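Local coordinates for DNA mismatch repair protein MutS (Thermus aquaticus, PDB 1EWQ), which binds mismatched DNA, probably as the recognition step of mismatch repair, and has a weak ATPase activity, at residues E310-E315 / V529-A534; L318-R323 / L533-V538. All blocks are in the same frame, centred on the assembly; numbering follows the deposited sequence.

Contact 1 (E310-E315 / V529-A534); sequences EGFVRE and VYAALA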
ATOM      1  N   GLU C 310      23.427  13.639  31.807  1.00 27.21           N
ATOM      2  CA  GLU C 310      23.996  14.936  32.144  1.00 27.98           C
ATOM      3  C   GLU C 310      25.492  14.947  31.893  1.00 27.85           C
ATOM      4  O   GLU C 310      26.045  15.943  31.439  1.00 27.70           O
ATOM      5  CB  GLU C 310      23.722  15.263  33.610  1.00 28.82           C
ATOM      6  CG  GLU C 310      24.198  16.638  34.034  1.00 30.45           C
ATOM      7  CD  GLU C 310      23.567  17.084  35.342  1.00 31.19           C
ATOM      8  OE1 GLU C 310      23.885  16.505  36.394  1.00 32.17           O
ATOM      9  OE2 GLU C 310      22.734  18.012  35.312  1.00 32.35           O
ATOM     10  N   GLY C 311      26.134  13.822  32.190  1.00 28.09           N
ATOM     11  CA  GLY C 311      27.565  13.706  31.989  1.00 28.52           C
ATOM     12  C   GLY C 311      27.948  13.870  30.531  1.00 28.92           C
ATOM     13  O   GLY C 311      28.968  14.486  30.224  1.00 28.91           O
ATOM     14  N   PHE C 312      27.146  13.319  29.627  1.00 28.96           N
ATOM     15  CA  PHE C 312      27.447  13.449  28.206  1.00 29.71           C
ATOM     16  C   PHE C 312      26.999  14.814  27.690  1.00 29.92           C
ATOM     17  O   PHE C 312      27.454  15.262  26.644  1.00 29.86           O
ATOM     18  CB  PHE C 312      26.776  12.340  27.393  1.00 29.58           C
ATOM     19  CG  PHE C 312      27.565  11.059  27.341  1.00 30.12           C
ATOM     20  CD1 PHE C 312      27.027   9.874  27.830  1.00 30.05           C
ATOM     21  CD2 PHE C 312      28.834  11.034  26.781  1.00 30.02           C
ATOM     22  CE1 PHE C 312      27.740   8.681  27.759  1.00 30.21           C
ATOM     23  CE2 PHE C 312      29.561   9.842  26.704  1.00 30.31           C
ATOM     24  CZ  PHE C 312      29.011   8.661  27.194  1.00 30.20           C
ATOM     25  N   VAL C 313      26.102  15.467  28.421  1.00 30.34           N
ATOM     26  CA  VAL C 313      25.643  16.786  28.019  1.00 31.03           C
ATOM     27  C   VAL C 313      26.780  17.772  28.263  1.00 31.70           C
ATOM     28  O   VAL C 313      27.007  18.675  27.466  1.00 32.04           O
ATOM     29  CB  VAL C 313      24.398  17.233  28.825  1.00 31.12           C
ATOM     30  CG1 VAL C 313      24.189  18.738  28.678  1.00 30.82           C
ATOM     31  CG2 VAL C 313      23.163  16.487  28.326  1.00 30.94           C
ATOM     32  N   ARG C 314      27.506  17.578  29.357  1.00 32.27           N
ATOM     33  CA  ARG C 314      28.619  18.455  29.703  1.00 33.41           C
ATOM     34  C   ARG C 314      29.850  18.166  28.862  1.00 33.27           C
ATOM     35  O   ARG C 314      30.350  19.046  28.168  1.00 33.77           O
ATOM     36  CB  ARG C 314      28.993  18.296  31.175  1.00 34.41           C
ATOM     37  CG  ARG C 314      27.838  18.490  32.122  1.00 36.57           C
ATOM     38  CD  ARG C 314      28.307  18.397  33.561  1.00 38.28           C
ATOM     39  NE  ARG C 314      27.181  18.347  34.486  1.00 39.72           N
ATOM     40  CZ  ARG C 314      27.307  18.301  35.808  1.00 40.74           C
ATOM     41  NH1 ARG C 314      28.518  18.303  36.362  1.00 41.48           N
ATOM     42  NH2 ARG C 314      26.226  18.245  36.575  1.00 40.99           N
ATOM     43  N   GLU C 315      30.325  16.927  28.921  1.00 32.86           N
ATOM     44  CA  GLU C 315      31.509  16.511  28.181  1.00 32.32           C
ATOM     45  C   GLU C 315      31.257  16.360  26.679  1.00 32.18           C
ATOM     46  O   GLU C 315      31.231  15.248  26.150  1.00 31.71           O
ATOM     47  CB  GLU C 315      32.018  15.207  28.787  1.00 32.39           C
ATOM     48  CG  GLU C 315      32.340  15.370  30.254  1.00 32.34           C
ATOM     49  CD  GLU C 315      33.463  16.376  30.466  1.00 32.89           C
ATOM     50  OE1 GLU C 315      33.553  16.960  31.569  1.00 32.80           O
ATOM     51  OE2 GLU C 315      34.263  16.573  29.523  1.00 32.48           O
ATOM     52  N   VAL C 529      22.735   4.946  24.232  1.00 24.41           N
ATOM     53  CA  VAL C 529      21.506   5.616  24.652  1.00 23.99           C
ATOM     54  C   VAL C 529      21.745   6.905  25.446  1.00 23.92           C
ATOM     55  O   VAL C 529      21.144   7.940  25.161  1.00 23.63           O
ATOM     56  CB  VAL C 529      20.622   4.659  25.465  1.00 23.69           C
ATOM     57  CG1 VAL C 529      19.460   5.416  26.091  1.00 23.96           C
ATOM     58  CG2 VAL C 529      20.071   3.559  24.536  1.00 23.83           C
ATOM     59  N   TYR C 530      22.627   6.843  26.434  1.00 23.89           N
ATOM     60  CA  TYR C 530      22.938   8.012  27.243  1.00 24.30           C
ATOM     61  C   TYR C 530      23.502   9.147  26.387  1.00 24.57           C
ATOM     62  O   TYR C 530      23.093  10.299  26.527  1.00 24.92           O
ATOM     63  CB  TYR C 530      23.940   7.635  28.329  1.00 24.30           C
ATOM     64  CG  TYR C 530      23.398   6.670  29.359  1.00 24.28           C
ATOM     65  CD1 TYR C 530      24.166   5.592  29.807  1.00 23.97           C
ATOM     66  CD2 TYR C 530      22.138   6.863  29.930  1.00 24.40           C
ATOM     67  CE1 TYR C 530      23.687   4.738  30.802  1.00 24.62           C
ATOM     68  CE2 TYR C 530      21.655   6.014  30.930  1.00 24.61           C
ATOM     69  CZ  TYR C 530      22.433   4.956  31.360  1.00 24.54           C
ATOM     70  OH  TYR C 530      21.964   4.135  32.364  1.00 25.39           O
ATOM     71  N   ALA C 531      24.440   8.822  25.502  1.00 24.41           N
ATOM     72  CA  ALA C 531      25.030   9.838  24.635  1.00 24.69           C
ATOM     73  C   ALA C 531      23.967  10.388  23.682  1.00 24.87           C
ATOM     74  O   ALA C 531      23.941  11.586  23.376  1.00 25.16           O
ATOM     75  CB  ALA C 531      26.203   9.245  23.846  1.00 24.56           C
ATOM     76  N   ALA C 532      23.075   9.509  23.229  1.00 24.68           N
ATOM     77  CA  ALA C 532      21.998   9.898  22.321  1.00 24.21           C
ATOM     78  C   ALA C 532      20.985  10.836  22.984  1.00 23.94           C
ATOM     79  O   ALA C 532      20.538  11.808  22.376  1.00 23.60           O
ATOM     80  CB  ALA C 532      21.289   8.660  21.793  1.00 23.70           C
ATOM     81  N   LEU C 533      20.612  10.531  24.222  1.00 23.64           N
ATOM     82  CA  LEU C 533      19.655  11.369  24.933  1.00 23.78           C
ATOM     83  C   LEU C 533      20.306  12.711  25.240  1.00 23.81           C
ATOM     84  O   LEU C 533      19.621  13.738  25.293  1.00 24.10           O
ATOM     85  CB  LEU C 533      19.199  10.690  26.232  1.00 23.67           C
ATOM     86  CG  LEU C 533      18.353   9.417  26.052  1.00 23.60           C
ATOM     87  CD1 LEU C 533      18.053   8.776  27.396  1.00 23.41           C
ATOM     88  CD2 LEU C 533      17.058   9.774  25.348  1.00 23.50           C
ATOM     89  N   ALA C 534      21.628  12.705  25.440  1.00 23.13           N
ATOM     90  CA  ALA C 534      22.345  13.945  25.718  1.00 22.83           C
ATOM     91  C   ALA C 534      22.367  14.769  24.442  1.00 22.87           C
ATOM     92  O   ALA C 534      22.206  15.987  24.482  1.00 23.15           O
ATOM     93  CB  ALA C 534      23.782  13.660  26.186  1.00 22.08           C
TER
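Phe-312 lays one face of its ring on the CB of Ala-531, a CH-pi contact with the methyl 4.0 Å from the ring centroid and only 7° off the ring normal. At the edge of the same ring, near its plane, sits CB of Tyr-530, 3.8 Å from Phe-312 CD1. CG of Phe-312 stands anti to its own carbonyl carbon (chi1 -85°), which swings the ring out over the backbone at Ala-531.

This is helix-helix packing within the largely helical MutS domain III: segment 310-314, the last turn of helix 299-314, crosses segment 529-534 of helix 514-540 at -59°, the axes of these segments 8.0 Å apart. Small residues permit that approach, and the rest of the contact is aliphatic. The methyl of Ala-534 meets Phe-312 CB at 3.5 Å and also Val-313 CG2 at 3.6 Å. With an alanine in place of Phe-312, the methyl of Ala-531 would probably lose its aromatic cover and a gap would open beside Tyr-530 CB.

The phenol of Tyr-530 heads off from Phe-312, and its OH is hydrogen-bonded to Glu-526 one turn earlier in the same helix.

Contact 2 (L318-R323 / L533-V538); sequences LREGVR and LAEVAV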
ATOM      1  N   LEU C 318      33.837  14.276  24.442  1.00 32.19           N
ATOM      2  CA  LEU C 318      33.684  12.854  24.709  1.00 32.01           C
ATOM      3  C   LEU C 318      32.408  12.299  24.077  1.00 31.76           C
ATOM      4  O   LEU C 318      32.411  11.213  23.483  1.00 31.57           O
ATOM      5  CB  LEU C 318      33.647  12.616  26.215  1.00 32.50           C
ATOM      6  CG  LEU C 318      33.436  11.170  26.651  1.00 32.95           C
ATOM      7  CD1 LEU C 318      34.575  10.294  26.115  1.00 32.99           C
ATOM      8  CD2 LEU C 318      33.371  11.110  28.167  1.00 32.89           C
ATOM      9  N   ARG C 319      31.321  13.054  24.215  1.00 30.90           N
ATOM     10  CA  ARG C 319      30.035  12.654  23.667  1.00 30.32           C
ATOM     11  C   ARG C 319      30.091  12.466  22.154  1.00 30.18           C
ATOM     12  O   ARG C 319      29.661  11.435  21.633  1.00 30.13           O
ATOM     13  CB  ARG C 319      28.958  13.692  23.993  1.00 29.51           C
ATOM     14  CG  ARG C 319      27.565  13.261  23.537  1.00 29.51           C
ATOM     15  CD  ARG C 319      26.539  14.372  23.684  1.00 28.81           C
ATOM     16  NE  ARG C 319      26.800  15.481  22.774  1.00 28.24           N
ATOM     17  CZ  ARG C 319      27.104  16.712  23.167  1.00 27.87           C
ATOM     18  NH1 ARG C 319      27.189  16.993  24.461  1.00 27.67           N
ATOM     19  NH2 ARG C 319      27.307  17.662  22.270  1.00 27.41           N
ATOM     20  N   GLU C 320      30.607  13.468  21.447  1.00 30.00           N
ATOM     21  CA  GLU C 320      30.686  13.392  19.993  1.00 29.77           C
ATOM     22  C   GLU C 320      31.704  12.332  19.560  1.00 29.46           C
ATOM     23  O   GLU C 320      31.527  11.663  18.533  1.00 29.65           O
ATOM     24  CB  GLU C 320      31.059  14.762  19.408  1.00 29.88           C
ATOM     25  CG  GLU C 320      30.056  15.882  19.724  1.00 29.77           C
ATOM     26  CD  GLU C 320      28.664  15.594  19.176  1.00 29.95           C
ATOM     27  OE1 GLU C 320      28.566  14.945  18.107  1.00 29.68           O
ATOM     28  OE2 GLU C 320      27.675  16.028  19.807  1.00 29.47           O
ATOM     29  N   GLY C 321      32.765  12.180  20.347  1.00 28.78           N
ATOM     30  CA  GLY C 321      33.779  11.192  20.035  1.00 28.16           C
ATOM     31  C   GLY C 321      33.207   9.788  20.095  1.00 28.05           C
ATOM     32  O   GLY C 321      33.405   8.980  19.181  1.00 27.87           O
ATOM     33  N   VAL C 322      32.495   9.496  21.177  1.00 27.74           N
ATOM     34  CA  VAL C 322      31.885   8.182  21.351  1.00 27.87           C
ATOM     35  C   VAL C 322      30.894   7.907  20.217  1.00 27.93           C
ATOM     36  O   VAL C 322      30.910   6.825  19.622  1.00 28.20           O
ATOM     37  CB  VAL C 322      31.174   8.087  22.725  1.00 27.97           C
ATOM     38  CG1 VAL C 322      30.255   6.881  22.772  1.00 28.16           C
ATOM     39  CG2 VAL C 322      32.216   7.983  23.824  1.00 27.90           C
ATOM     40  N   ARG C 323      30.056   8.897  19.909  1.00 27.71           N
ATOM     41  CA  ARG C 323      29.062   8.776  18.846  1.00 28.11           C
ATOM     42  C   ARG C 323      29.721   8.554  17.474  1.00 28.41           C
ATOM     43  O   ARG C 323      29.204   7.813  16.636  1.00 28.18           O
ATOM     44  CB  ARG C 323      28.154  10.025  18.830  1.00 27.36           C
ATOM     45  CG  ARG C 323      27.183  10.101  20.024  1.00 26.86           C
ATOM     46  CD  ARG C 323      26.425  11.432  20.120  1.00 26.17           C
ATOM     47  NE  ARG C 323      25.654  11.734  18.915  1.00 26.21           N
ATOM     48  CZ  ARG C 323      24.602  11.035  18.494  1.00 26.21           C
ATOM     49  NH1 ARG C 323      24.178   9.983  19.188  1.00 25.65           N
ATOM     50  NH2 ARG C 323      23.982  11.375  17.368  1.00 25.61           N
ATOM     51  N   LEU C 533      20.612  10.531  24.222  1.00 23.64           N
ATOM     52  CA  LEU C 533      19.655  11.369  24.933  1.00 23.78           C
ATOM     53  C   LEU C 533      20.306  12.711  25.240  1.00 23.81           C
ATOM     54  O   LEU C 533      19.621  13.738  25.293  1.00 24.10           O
ATOM     55  CB  LEU C 533      19.199  10.690  26.232  1.00 23.67           C
ATOM     56  CG  LEU C 533      18.353   9.417  26.052  1.00 23.60           C
ATOM     57  CD1 LEU C 533      18.053   8.776  27.396  1.00 23.41           C
ATOM     58  CD2 LEU C 533      17.058   9.774  25.348  1.00 23.50           C
ATOM     59  N   ALA C 534      21.628  12.705  25.440  1.00 23.13           N
ATOM     60  CA  ALA C 534      22.345  13.945  25.718  1.00 22.83           C
ATOM     61  C   ALA C 534      22.367  14.769  24.442  1.00 22.87           C
ATOM     62  O   ALA C 534      22.206  15.987  24.482  1.00 23.15           O
ATOM     63  CB  ALA C 534      23.782  13.660  26.186  1.00 22.08           C
ATOM     64  N   GLU C 535      22.563  14.089  23.317  1.00 23.05           N
ATOM     65  CA  GLU C 535      22.601  14.726  22.007  1.00 23.33           C
ATOM     66  C   GLU C 535      21.293  15.473  21.745  1.00 23.83           C
ATOM     67  O   GLU C 535      21.302  16.636  21.335  1.00 23.96           O
ATOM     68  CB  GLU C 535      22.799  13.669  20.925  1.00 23.07           C
ATOM     69  CG  GLU C 535      23.326  14.198  19.606  1.00 22.94           C
ATOM     70  CD  GLU C 535      24.787  14.623  19.694  1.00 22.88           C
ATOM     71  OE1 GLU C 535      25.448  14.271  20.688  1.00 22.89           O
ATOM     72  OE2 GLU C 535      25.278  15.297  18.770  1.00 22.37           O
ATOM     73  N   VAL C 536      20.174  14.789  21.968  1.00 23.61           N
ATOM     74  CA  VAL C 536      18.855  15.368  21.765  1.00 23.91           C
ATOM     75  C   VAL C 536      18.652  16.542  22.718  1.00 24.24           C
ATOM     76  O   VAL C 536      18.130  17.585  22.335  1.00 23.87           O
ATOM     77  CB  VAL C 536      17.736  14.318  22.031  1.00 24.32           C
ATOM     78  CG1 VAL C 536      16.384  15.015  22.193  1.00 24.95           C
ATOM     79  CG2 VAL C 536      17.671  13.332  20.891  1.00 24.05           C
ATOM     80  N   ALA C 537      19.061  16.350  23.965  1.00 24.30           N
ATOM     81  CA  ALA C 537      18.914  17.382  24.982  1.00 24.86           C
ATOM     82  C   ALA C 537      19.662  18.662  24.578  1.00 25.40           C
ATOM     83  O   ALA C 537      19.138  19.768  24.724  1.00 25.18           O
ATOM     84  CB  ALA C 537      19.428  16.862  26.323  1.00 24.36           C
ATOM     85  N   VAL C 538      20.880  18.508  24.064  1.00 25.51           N
ATOM     86  CA  VAL C 538      21.665  19.671  23.661  1.00 26.24           C
ATOM     87  C   VAL C 538      21.076  20.344  22.427  1.00 26.43           C
ATOM     88  O   VAL C 538      20.970  21.563  22.368  1.00 26.42           O
ATOM     89  CB  VAL C 538      23.148  19.300  23.364  1.00 25.84           C
ATOM     90  CG1 VAL C 538      23.892  20.516  22.822  1.00 25.80           C
ATOM     91  CG2 VAL C 538      23.820  18.832  24.631  1.00 25.90           C
TER
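The guanidinium of Arg-319 has CG2 of Val-538 over one face and OE1 of Glu-535 at its edge, near the plane. The guanidinium of Arg-323 takes the aliphatic part of the same glutamate: CG of Glu-535 lies 3.2 Å above its plane, offset toward the rim, with the carboxylate turned only 24° from it. The carboxylate is more steeply inclined to Arg-319.

Both arginines thus converge on one oxygen. Arg-319 NE donates to Glu-535 OE1 at 2.8 Å, a bent bond (132° at the hydrogen) that reaches the oxygen from above the carboxylate plane, and Arg-323 NE forms a salt bridge to the same OE1 at 3.1 Å. Glu-535 gets there by folding: CG is anti to the backbone N, and the chain then bends at chi2.

Glu-320 completes the network from beside Arg-319, which grips Glu-320 OE2 side-on through NE and NH2. This brings the two acids together, Glu-320 OE2 lying 2.7 Å from Glu-535 OE2. Two carboxylate oxygens so close suggest that one of the acids probably carries a proton, though the flanking arginines would offset much of the charge.

Nearer the backbone of helix 514-540, Arg-319 CD packs on the methyl of Ala-534 at 3.8 Å. The segments of helix 316-326 and helix 514-540 cross at -127° with axes 10.9 Å apart, a spacing filled by these long side chains. Arg-319 NH1 probably hydrogen-bonds to the carbonyl of Phe-312 on helix 299-314, Arg-323 NH1 to that of Glu-278 in a loop, while Leu-318 and Val-322 pack against helix 346-366.

Overall arrangement
From the N terminus, the chain runs down helix 299-314, turns at Glu-315 and continues as helix 316-326. It then travels through some two hundred mostly helical residues, including the long helices 406-433 and 479-511, before helix 514-540 returns to both. Contact 1 closes a loop of 213 residues and contact 2 one of 209. Because the 318-323 segment follows 310-315 and 533-538 overlaps and extends past 529-534, the two closures cross. They share Leu-533 and Ala-534, with centres about 5 Å apart. Helix 514-540 is therefore tied to two successive helices, by apolar packing and then by charge.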